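Side-chain contacts in long form salivary protein D7L1 (Culex quinquefasciatus, PDB 6V4C), which binds and sequesters ADP, ATP and other adenine nucleotides of the host, inhibiting platelet aggregation and so helping the female mosquito to feed on blood: residues A[130-133]-A[134-138]; A[143-146]-A[147-150]; A[159-163]-A[164-168]. All blocks are in the same frame, centred on the assembly; numbering follows the deposited sequence.

Contact 1 of 3, residues A[130-133]-A[134-138]; sequences SSVR and DAIYK. With ADP (adenosine-5'-diphosphate), chain B.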
loop_
_atom_site.group_PDB
_atom_site.type_symbol
_atom_site.label_atom_id
_atom_site.label_comp_id
_atom_site.label_asym_id
_atom_site.label_seq_id
_atom_site.Cartn_x
_atom_site.Cartn_y
_atom_site.Cartn_z
ATOM N N SER A 130 -6.482 -12.122 -9.895
ATOM C CA SER A 130 -7.538 -11.158 -10.195
ATOM C C SER A 130 -8.911 -11.663 -9.767
ATOM O O SER A 130 -9.719 -10.899 -9.227
ATOM C CB SER A 130 -7.530 -10.807 -11.684
ATOM O OG SER A 130 -7.815 -11.945 -12.473
ATOM N N SER A 131 -9.196 -12.949 -9.995
ATOM C CA SER A 131 -10.510 -13.482 -9.646
ATOM C C SER A 131 -10.693 -13.590 -8.136
ATOM O O SER A 131 -11.768 -13.275 -7.614
ATOM C CB SER A 131 -10.736 -14.832 -10.324
ATOM O OG SER A 131 -10.792 -14.677 -11.728
ATOM N N VAL A 132 -9.664 -14.046 -7.421
ATOM C CA VAL A 132 -9.751 -14.120 -5.965
ATOM C C VAL A 132 -9.911 -12.724 -5.376
ATOM O O VAL A 132 -10.784 -12.478 -4.534
ATOM C CB VAL A 132 -8.525 -14.847 -5.385
ATOM C CG1 VAL A 132 -8.528 -14.761 -3.863
ATOM C CG2 VAL A 132 -8.506 -16.295 -5.838
ATOM N N ARG A 133 -9.119 -11.798 -5.788
ATOM C CA ARG A 133 -9.133 -10.399 -5.308
ATOM C C ARG A 133 -10.501 -9.772 -5.517
ATOM O O ARG A 133 -11.031 -9.342 -4.639
ATOM C CB ARG A 133 -8.051 -9.654 -6.042
ATOM C CG ARG A 133 -7.946 -8.176 -5.790
ATOM C CD ARG A 133 -7.116 -7.405 -6.747
ATOM N NE ARG A 133 -7.748 -7.339 -7.994
ATOM C CZ ARG A 133 -7.195 -7.327 -9.136
ATOM N NH1 ARG A 133 -5.912 -7.327 -9.256
ATOM N NH2 ARG A 133 -7.932 -7.292 -10.181
ATOM N N ASP A 134 -10.994 -9.876 -6.726
ATOM C CA ASP A 134 -12.233 -9.174 -7.039
ATOM C C ASP A 134 -13.430 -9.778 -6.319
ATOM O O ASP A 134 -14.335 -9.044 -5.908
ATOM C CB ASP A 134 -12.448 -9.131 -8.553
ATOM C CG ASP A 134 -11.470 -8.202 -9.246
ATOM O OD1 ASP A 134 -10.914 -7.309 -8.563
ATOM O OD2 ASP A 134 -11.253 -8.358 -10.466
ATOM N N ALA A 135 -13.457 -11.103 -6.157
ATOM C CA ALA A 135 -14.543 -11.729 -5.409
ATOM C C ALA A 135 -14.539 -11.271 -3.956
ATOM O O ALA A 135 -15.598 -10.993 -3.379
ATOM C CB ALA A 135 -14.436 -13.251 -5.501
ATOM N N ILE A 136 -13.355 -11.171 -3.353
ATOM C CA ILE A 136 -13.263 -10.705 -1.971
ATOM C C ILE A 136 -13.741 -9.262 -1.853
ATOM O O ILE A 136 -14.490 -8.916 -0.931
ATOM C CB ILE A 136 -11.835 -10.905 -1.433
ATOM C CG1 ILE A 136 -11.525 -12.399 -1.317
ATOM C CG2 ILE A 136 -11.651 -10.188 -0.093
ATOM C CD1 ILE A 136 -10.084 -12.702 -0.973
ATOM N N TYR A 137 -13.328 -8.400 -2.789
ATOM C CA TYR A 137 -13.795 -7.016 -2.782
ATOM C C TYR A 137 -15.315 -6.953 -2.858
ATOM O O TYR A 137 -15.955 -6.197 -2.117
ATOM C CB TYR A 137 -13.182 -6.237 -3.946
ATOM C CG TYR A 137 -11.709 -5.913 -3.815
ATOM C CD1 TYR A 137 -11.058 -5.983 -2.588
ATOM C CD2 TYR A 137 -10.973 -5.524 -4.925
ATOM C CE1 TYR A 137 -9.705 -5.685 -2.478
ATOM C CE2 TYR A 137 -9.630 -5.223 -4.826
ATOM C CZ TYR A 137 -9.000 -5.306 -3.602
ATOM O OH TYR A 137 -7.662 -5.001 -3.519
ATOM N N LYS A 138 -15.915 -7.738 -3.759
ATOM C CA LYS A 138 -17.364 -7.695 -3.924
ATOM C C LYS A 138 -18.078 -8.135 -2.655
ATOM O O LYS A 138 -19.122 -7.578 -2.295
ATOM C CB LYS A 138 -17.792 -8.570 -5.103
ATOM C CG LYS A 138 -17.517 -7.956 -6.464
ATOM C CD LYS A 138 -18.146 -8.791 -7.572
ATOM C CE LYS A 138 -17.674 -8.331 -8.945
ATOM N NZ LYS A 138 -17.962 -6.896 -9.181
HETATM P PB ADP B . -5.894 -6.651 -13.360
HETATM O O1B ADP B . -7.163 -7.068 -13.697
HETATM O O2B ADP B . -5.000 -6.569 -14.451
HETATM O O3B ADP B . -5.360 -7.414 -12.354
HETATM P PA ADP B . -5.277 -3.831 -13.701
HETATM O O1A ADP B . -6.066 -2.992 -14.651
HETATM O O2A ADP B . -4.085 -4.263 -14.327
HETATM O O3A ADP B . -6.047 -5.067 -13.187
HETATM O "O5'" ADP B . -4.948 -3.415 -12.272
HETATM C "C5'" ADP B . -4.317 -4.282 -11.355
HETATM C "C4'" ADP B . -3.626 -3.522 -10.246
HETATM O "O4'" ADP B . -4.508 -3.209 -9.198
HETATM C "C3'" ADP B . -2.582 -4.256 -9.435
HETATM O "O3'" ADP B . -1.329 -4.237 -10.035
HETATM C "C2'" ADP B . -2.610 -3.616 -8.051
HETATM O "O2'" ADP B . -1.562 -2.757 -7.899
HETATM C "C1'" ADP B . -3.822 -2.746 -8.112
HETATM N N9 ADP B . -4.693 -2.831 -6.983
HETATM C C8 ADP B . -5.237 -3.944 -6.526
HETATM N N7 ADP B . -6.016 -3.774 -5.540
HETATM C C5 ADP B . -5.991 -2.454 -5.303
HETATM C C6 ADP B . -6.620 -1.634 -4.373
HETATM N N6 ADP B . -7.423 -2.043 -3.453
HETATM N N1 ADP B . -6.369 -0.349 -4.410
HETATM C C2 ADP B . -5.545 0.099 -5.306
HETATM N N3 ADP B . -4.927 -0.557 -6.220
HETATM C C4 ADP B . -5.177 -1.846 -6.194
#

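Contact 2 of 3, residues A[143-146]-A[147-150]; sequences IKPK and GISI. With ADP (adenosine-5'-diphosphate), chain B.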
loop_
_atom_site.group_PDB
_atom_site.type_symbol
_atom_site.label_atom_id
_atom_site.label_comp_id
_atom_site.label_asym_id
_atom_site.label_seq_id
_atom_site.Cartn_x
_atom_site.Cartn_y
_atom_site.Cartn_z
ATOM N N ILE A 143 -13.535 -3.186 2.563
ATOM C CA ILE A 143 -12.176 -3.099 2.039
ATOM C C ILE A 143 -12.190 -2.144 0.853
ATOM O O ILE A 143 -13.065 -2.243 -0.018
ATOM C CB ILE A 143 -11.667 -4.488 1.616
ATOM C CG1 ILE A 143 -11.848 -5.498 2.753
ATOM C CG2 ILE A 143 -10.199 -4.414 1.195
ATOM C CD1 ILE A 143 -11.370 -6.892 2.413
ATOM N N LYS A 144 -11.232 -1.219 0.815
ATOM C CA LYS A 144 -11.133 -0.304 -0.320
ATOM C C LYS A 144 -10.722 -1.076 -1.564
ATOM O O LYS A 144 -9.606 -1.615 -1.600
ATOM C CB LYS A 144 -10.105 0.788 -0.037
ATOM C CG LYS A 144 -10.091 1.892 -1.092
ATOM C CD LYS A 144 -8.791 2.672 -1.113
ATOM C CE LYS A 144 -7.725 1.973 -1.939
ATOM N NZ LYS A 144 -8.050 1.940 -3.399
ATOM N N PRO A 145 -11.571 -1.167 -2.590
ATOM C CA PRO A 145 -11.177 -1.908 -3.795
ATOM C C PRO A 145 -10.378 -1.021 -4.736
ATOM O O PRO A 145 -10.203 0.170 -4.454
ATOM C CB PRO A 145 -12.525 -2.291 -4.410
ATOM C CG PRO A 145 -13.407 -1.117 -4.060
ATOM C CD PRO A 145 -12.931 -0.602 -2.710
ATOM N N LYS A 146 -9.898 -1.557 -5.854
ATOM C CA LYS A 146 -9.241 -0.684 -6.812
ATOM C C LYS A 146 -10.290 0.127 -7.567
ATOM O O LYS A 146 -11.462 -0.250 -7.641
ATOM C CB LYS A 146 -8.333 -1.478 -7.755
ATOM C CG LYS A 146 -8.913 -1.830 -9.114
ATOM C CD LYS A 146 -7.843 -2.462 -10.003
ATOM C CE LYS A 146 -8.422 -2.994 -11.309
ATOM N NZ LYS A 146 -9.331 -4.154 -11.090
ATOM N N GLY A 147 -9.866 1.274 -8.091
ATOM C CA GLY A 147 -10.748 2.143 -8.841
ATOM C C GLY A 147 -11.360 3.284 -8.053
ATOM O O GLY A 147 -11.976 4.171 -8.659
ATOM N N ILE A 148 -11.218 3.289 -6.729
ATOM C CA ILE A 148 -11.685 4.385 -5.891
ATOM C C ILE A 148 -10.526 4.847 -5.019
ATOM O O ILE A 148 -9.744 4.025 -4.523
ATOM C CB ILE A 148 -12.914 3.981 -5.043
ATOM C CG1 ILE A 148 -13.475 5.190 -4.287
ATOM C CG2 ILE A 148 -12.566 2.855 -4.078
ATOM C CD1 ILE A 148 -14.773 4.901 -3.548
ATOM N N SER A 149 -10.396 6.159 -4.849
ATOM C CA SER A 149 -9.294 6.679 -4.053
ATOM C C SER A 149 -9.544 6.430 -2.568
ATOM O O SER A 149 -10.671 6.190 -2.130
ATOM C CB SER A 149 -9.072 8.172 -4.311
ATOM O OG SER A 149 -9.921 8.983 -3.514
ATOM N N ILE A 150 -8.459 6.477 -1.791
ATOM C CA ILE A 150 -8.573 6.257 -0.352
ATOM C C ILE A 150 -9.377 7.377 0.300
ATOM O O ILE A 150 -10.168 7.138 1.222
ATOM C CB ILE A 150 -7.181 6.070 0.284
ATOM C CG1 ILE A 150 -7.292 5.840 1.794
ATOM C CG2 ILE A 150 -6.292 7.274 -0.002
ATOM C CD1 ILE A 150 -8.008 4.561 2.176
HETATM P PB ADP B . -5.894 -6.651 -13.360
HETATM O O1B ADP B . -7.163 -7.068 -13.697
HETATM O O2B ADP B . -5.000 -6.569 -14.451
HETATM O O3B ADP B . -5.360 -7.414 -12.354
HETATM P PA ADP B . -5.277 -3.831 -13.701
HETATM O O1A ADP B . -6.066 -2.992 -14.651
HETATM O O2A ADP B . -4.085 -4.263 -14.327
HETATM O O3A ADP B . -6.047 -5.067 -13.187
HETATM O "O5'" ADP B . -4.948 -3.415 -12.272
HETATM C "C5'" ADP B . -4.317 -4.282 -11.355
HETATM C "C4'" ADP B . -3.626 -3.522 -10.246
HETATM O "O4'" ADP B . -4.508 -3.209 -9.198
HETATM C "C3'" ADP B . -2.582 -4.256 -9.435
HETATM O "O3'" ADP B . -1.329 -4.237 -10.035
HETATM C "C2'" ADP B . -2.610 -3.616 -8.051
HETATM O "O2'" ADP B . -1.562 -2.757 -7.899
HETATM C "C1'" ADP B . -3.822 -2.746 -8.112
HETATM N N9 ADP B . -4.693 -2.831 -6.983
HETATM C C8 ADP B . -5.237 -3.944 -6.526
HETATM N N7 ADP B . -6.016 -3.774 -5.540
HETATM C C5 ADP B . -5.991 -2.454 -5.303
HETATM C C6 ADP B . -6.620 -1.634 -4.373
HETATM N N6 ADP B . -7.423 -2.043 -3.453
HETATM N N1 ADP B . -6.369 -0.349 -4.410
HETATM C C2 ADP B . -5.545 0.099 -5.306
HETATM N N3 ADP B . -4.927 -0.557 -6.220
HETATM C C4 ADP B . -5.177 -1.846 -6.194
#

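Contact 3 of 3, residues A[159-163]-A[164-168]; sequences YQDGE and AAYCN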
loop_
_atom_site.group_PDB
_atom_site.type_symbol
_atom_site.label_atom_id
_atom_site.label_comp_id
_atom_site.label_asym_id
_atom_site.label_seq_id
_atom_site.Cartn_x
_atom_site.Cartn_y
_atom_site.Cartn_z
ATOM N N TYR A 159 -19.194 11.605 5.294
ATOM C CA TYR A 159 -19.757 12.833 4.762
ATOM C C TYR A 159 -20.816 12.528 3.715
ATOM O O TYR A 159 -20.705 11.562 2.953
ATOM C CB TYR A 159 -18.682 13.706 4.106
ATOM C CG TYR A 159 -17.641 14.234 5.059
ATOM C CD1 TYR A 159 -17.926 15.294 5.909
ATOM C CD2 TYR A 159 -16.372 13.678 5.105
ATOM C CE1 TYR A 159 -16.975 15.785 6.782
ATOM C CE2 TYR A 159 -15.413 14.160 5.974
ATOM C CZ TYR A 159 -15.719 15.213 6.811
ATOM O OH TYR A 159 -14.768 15.696 7.680
ATOM N N GLN A 160 -21.845 13.370 3.684
ATOM C CA GLN A 160 -22.771 13.383 2.564
ATOM C C GLN A 160 -22.141 14.141 1.407
ATOM O O GLN A 160 -21.461 15.152 1.608
ATOM C CB GLN A 160 -24.075 14.071 2.957
ATOM C CG GLN A 160 -24.927 13.285 3.932
ATOM C CD GLN A 160 -26.371 13.745 3.931
ATOM O OE1 GLN A 160 -26.897 14.185 4.954
ATOM N NE2 GLN A 160 -27.023 13.646 2.776
ATOM N N ASP A 161 -22.360 13.639 0.194
ATOM C CA ASP A 161 -21.841 14.300 -0.994
ATOM C C ASP A 161 -22.316 15.745 -1.038
ATOM O O ASP A 161 -23.501 16.029 -0.857
ATOM C CB ASP A 161 -22.315 13.559 -2.245
ATOM C CG ASP A 161 -21.634 12.217 -2.424
ATOM O OD1 ASP A 161 -20.842 11.827 -1.540
ATOM O OD2 ASP A 161 -21.886 11.554 -3.452
ATOM N N GLY A 162 -21.373 16.658 -1.248
ATOM C CA GLY A 162 -21.690 18.057 -1.414
ATOM C C GLY A 162 -21.906 18.844 -0.141
ATOM O O GLY A 162 -22.157 20.052 -0.223
ATOM N N GLU A 163 -21.823 18.216 1.029
ATOM C CA GLU A 163 -22.016 18.971 2.259
ATOM C C GLU A 163 -20.821 19.884 2.517
ATOM O O GLU A 163 -19.690 19.596 2.113
ATOM C CB GLU A 163 -22.281 18.045 3.449
ATOM C CG GLU A 163 -21.051 17.452 4.113
ATOM C CD GLU A 163 -21.387 16.764 5.426
ATOM O OE1 GLU A 163 -21.395 17.442 6.476
ATOM O OE2 GLU A 163 -21.658 15.546 5.405
ATOM N N ALA A 164 -21.089 21.004 3.197
ATOM C CA ALA A 164 -20.118 22.092 3.275
ATOM C C ALA A 164 -18.801 21.644 3.899
ATOM O O ALA A 164 -17.725 21.995 3.403
ATOM C CB ALA A 164 -20.709 23.275 4.043
ATOM N N ALA A 165 -18.863 20.874 4.988
ATOM C CA ALA A 165 -17.632 20.409 5.616
ATOM C C ALA A 165 -16.833 19.531 4.664
ATOM O O ALA A 165 -15.598 19.604 4.628
ATOM C CB ALA A 165 -17.952 19.658 6.909
ATOM N N TYR A 166 -17.523 18.701 3.880
ATOM C CA TYR A 166 -16.843 17.811 2.946
ATOM C C TYR A 166 -16.112 18.602 1.869
ATOM O O TYR A 166 -14.962 18.294 1.536
ATOM C CB TYR A 166 -17.861 16.858 2.318
ATOM C CG TYR A 166 -17.267 15.691 1.564
ATOM C CD1 TYR A 166 -15.929 15.344 1.709
ATOM C CD2 TYR A 166 -18.052 14.929 0.707
ATOM C CE1 TYR A 166 -15.388 14.271 1.015
ATOM C CE2 TYR A 166 -17.523 13.859 0.009
ATOM C CZ TYR A 166 -16.191 13.534 0.166
ATOM O OH TYR A 166 -15.672 12.465 -0.530
ATOM N N CYS A 167 -16.758 19.627 1.314
ATOM C CA CYS A 167 -16.110 20.411 0.269
ATOM C C CYS A 167 -14.947 21.231 0.810
ATOM O O CYS A 167 -14.014 21.541 0.061
ATOM C CB CYS A 167 -17.131 21.281 -0.460
ATOM S SG CYS A 167 -18.458 20.322 -1.223
ATOM N N ASN A 168 -14.974 21.583 2.099
ATOM C CA ASN A 168 -13.802 22.202 2.710
ATOM C C ASN A 168 -12.631 21.231 2.763
ATOM O O ASN A 168 -11.479 21.627 2.548
ATOM C CB ASN A 168 -14.139 22.729 4.105
ATOM C CG ASN A 168 -14.944 24.013 4.065
ATOM O OD1 ASN A 168 -14.948 24.727 3.062
ATOM N ND2 ASN A 168 -15.629 24.317 5.164
#

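Contact 1 of 3, residues A[130-133]-A[134-138]
Arg-133 grips the carboxylate of Asp-134, its immediate neighbour in helix 130-139, while the same guanidinium holds the end phosphate of ADP. The arginine, with CG anti to the backbone N (chi1 176°), bends at chi3 and lies alongside the aspartate, the two side chains pointing the same way. The salt bridge runs from NE of Arg-133 to OD1 of Asp-134 at 3.2 Å. OD1 lies in the guanidinium plane, yet the N-H reaches it from above the carboxylate plane; the two bonds from NH2 to the carboxylate oxygens are weak. On the phosphate side NH1 of Arg-133 bonds to O3B of ADP at 3.1 Å, and NH2 adds a weak bond to the same oxygen. Two anions thus fix the rotation of the guanidinium, and the aspartate probably offsets part of its charge.

One turn on, the Tyr-137 ring runs nearly parallel to the guanidinium, 17° between planes, with CE2 3.5 Å from CG of Arg-133. The carbonyl O of Arg-133, which accepts the helical bond from the Tyr-137 N-H, also sits over a face of that ring. Farther round the helix CG1 of Val-132 packs against CD1 of Ile-136. The phenol reaches the adenine, where OH of Tyr-137 donates to N7 of ADP at 2.9 Å.

Contact 2 of 3, residues A[143-146]-A[147-150]
The backbone folds through a type II beta turn from Pro-145 to Ile-148, with Gly-147 at its third position, where positive phi (97°) suits a residue without a side chain. Back over this turn comes Lys-144. Two bends, at chi3 (84°) and chi4 (67°), turn its NZ back toward the turn's carbonyls. NZ of Lys-144 meets O of Ile-148 at 2.9 Å, almost in line with that C=O bond, and O of Pro-145 at 3.0 Å, from above the carbonyl plane. A third bond goes from NZ of Lys-144 to N1 of ADP, 3.0 Å, and the carbonyl of Ser-263 is a fourth acceptor; three N-H groups thus serve four acceptors, and at least one hydrogen is probably shared. The backbone O of Lys-144 takes a weak bond from N6 of ADP; one residue thereby reads both polar groups on this edge of the adenine.

The aliphatic part of the lysine lies on Ile-150, CD to CD1 3.9 Å, while CG2 of Ile-148 packs against CD of Pro-145 at 3.7 Å. Lys-146 stretches along the nucleotide, its CB 3.5 Å from C5 of ADP and CE near the phosphate-bridging O3A.

Ser-149 is the N-cap of helix 150-158, its OG bonded to the N-H of Arg-152 and to Glu-260. The loop links helices 130-139 and 150-158, with Pro-145 touching Tyr-137 on one and Phe-153 on the other.

Contact 3 of 3, residues A[159-163]-A[164-168]
This is a loop-to-helix contact at the start of helix 164-172: the link from helix 150-158 makes a type II beta turn, Gln-160 to Glu-163, and folds a tyrosine onto the first helical turn. Tyr-159 and Tyr-166 carry it. Their rings are nearly parallel, 6° apart, but slid so far, with centroids at 5.1 Å, that they barely overlap. Over one face of the Tyr-166 ring sits CB of Tyr-159, a CH-pi contact with CG of Tyr-166 3.5 Å from that CB. In return CA of Tyr-166 lies over a face of the Tyr-159 ring, whose CE1 also meets CB of Ala-165 at 4.0 Å.

The Tyr-166 edge faces the turn, its CD2 3.5 Å from O of Gln-160. Beyond, Arg-152 ties the two together, bonding OH of Tyr-166 and forming a salt bridge with Asp-161. The hydroxyl of Tyr-159 is held by Asp-177.

Glu-163 closes the turn twice. Its N-H bonds to O of Gln-160, and its side chain folds back, CG tucked between the backbone N and the carbonyl carbon (chi1 83°), so that OE2 takes the N-H of Gln-160 at 2.8 Å through its anti lone pair. CG of Glu-163 also rests on CB of Tyr-166, 3.7 Å away.

Glu-163 is the N-cap residue, and its carbonyl accepts the N-H of Cys-167 at 3.0 Å, a helical i to i+4 bond. Cys-167 is joined to Cys-295, so the chain's C terminus is pinned to this helix by a disulfide, an arrangement fitting the disulfide-stapled, all-helical odorant-binding fold of the PBP/GOBP family.

How the contacts relate
Following the chain from the N terminus, the three contacts come in series; none nests in or crosses another. Contact 1 lies within helix 130-139, contact 2 closes the turn leading into helix 150-158, and contact 3 closes the next turn, entering helix 164-172. Contacts 1 and 2 meet around ADP: the Tyr-137 ring packs on Pro-145 and Ile-143, while the basic ends of Arg-133 and Lys-146 gather by the diphosphate. Contact 3 stands apart, its nearest atoms about 7 Å from contact 2 and about 19 Å from contact 1. Helix 150-158 joins the nucleotide site to that outlying corner, where the C terminus is fastened.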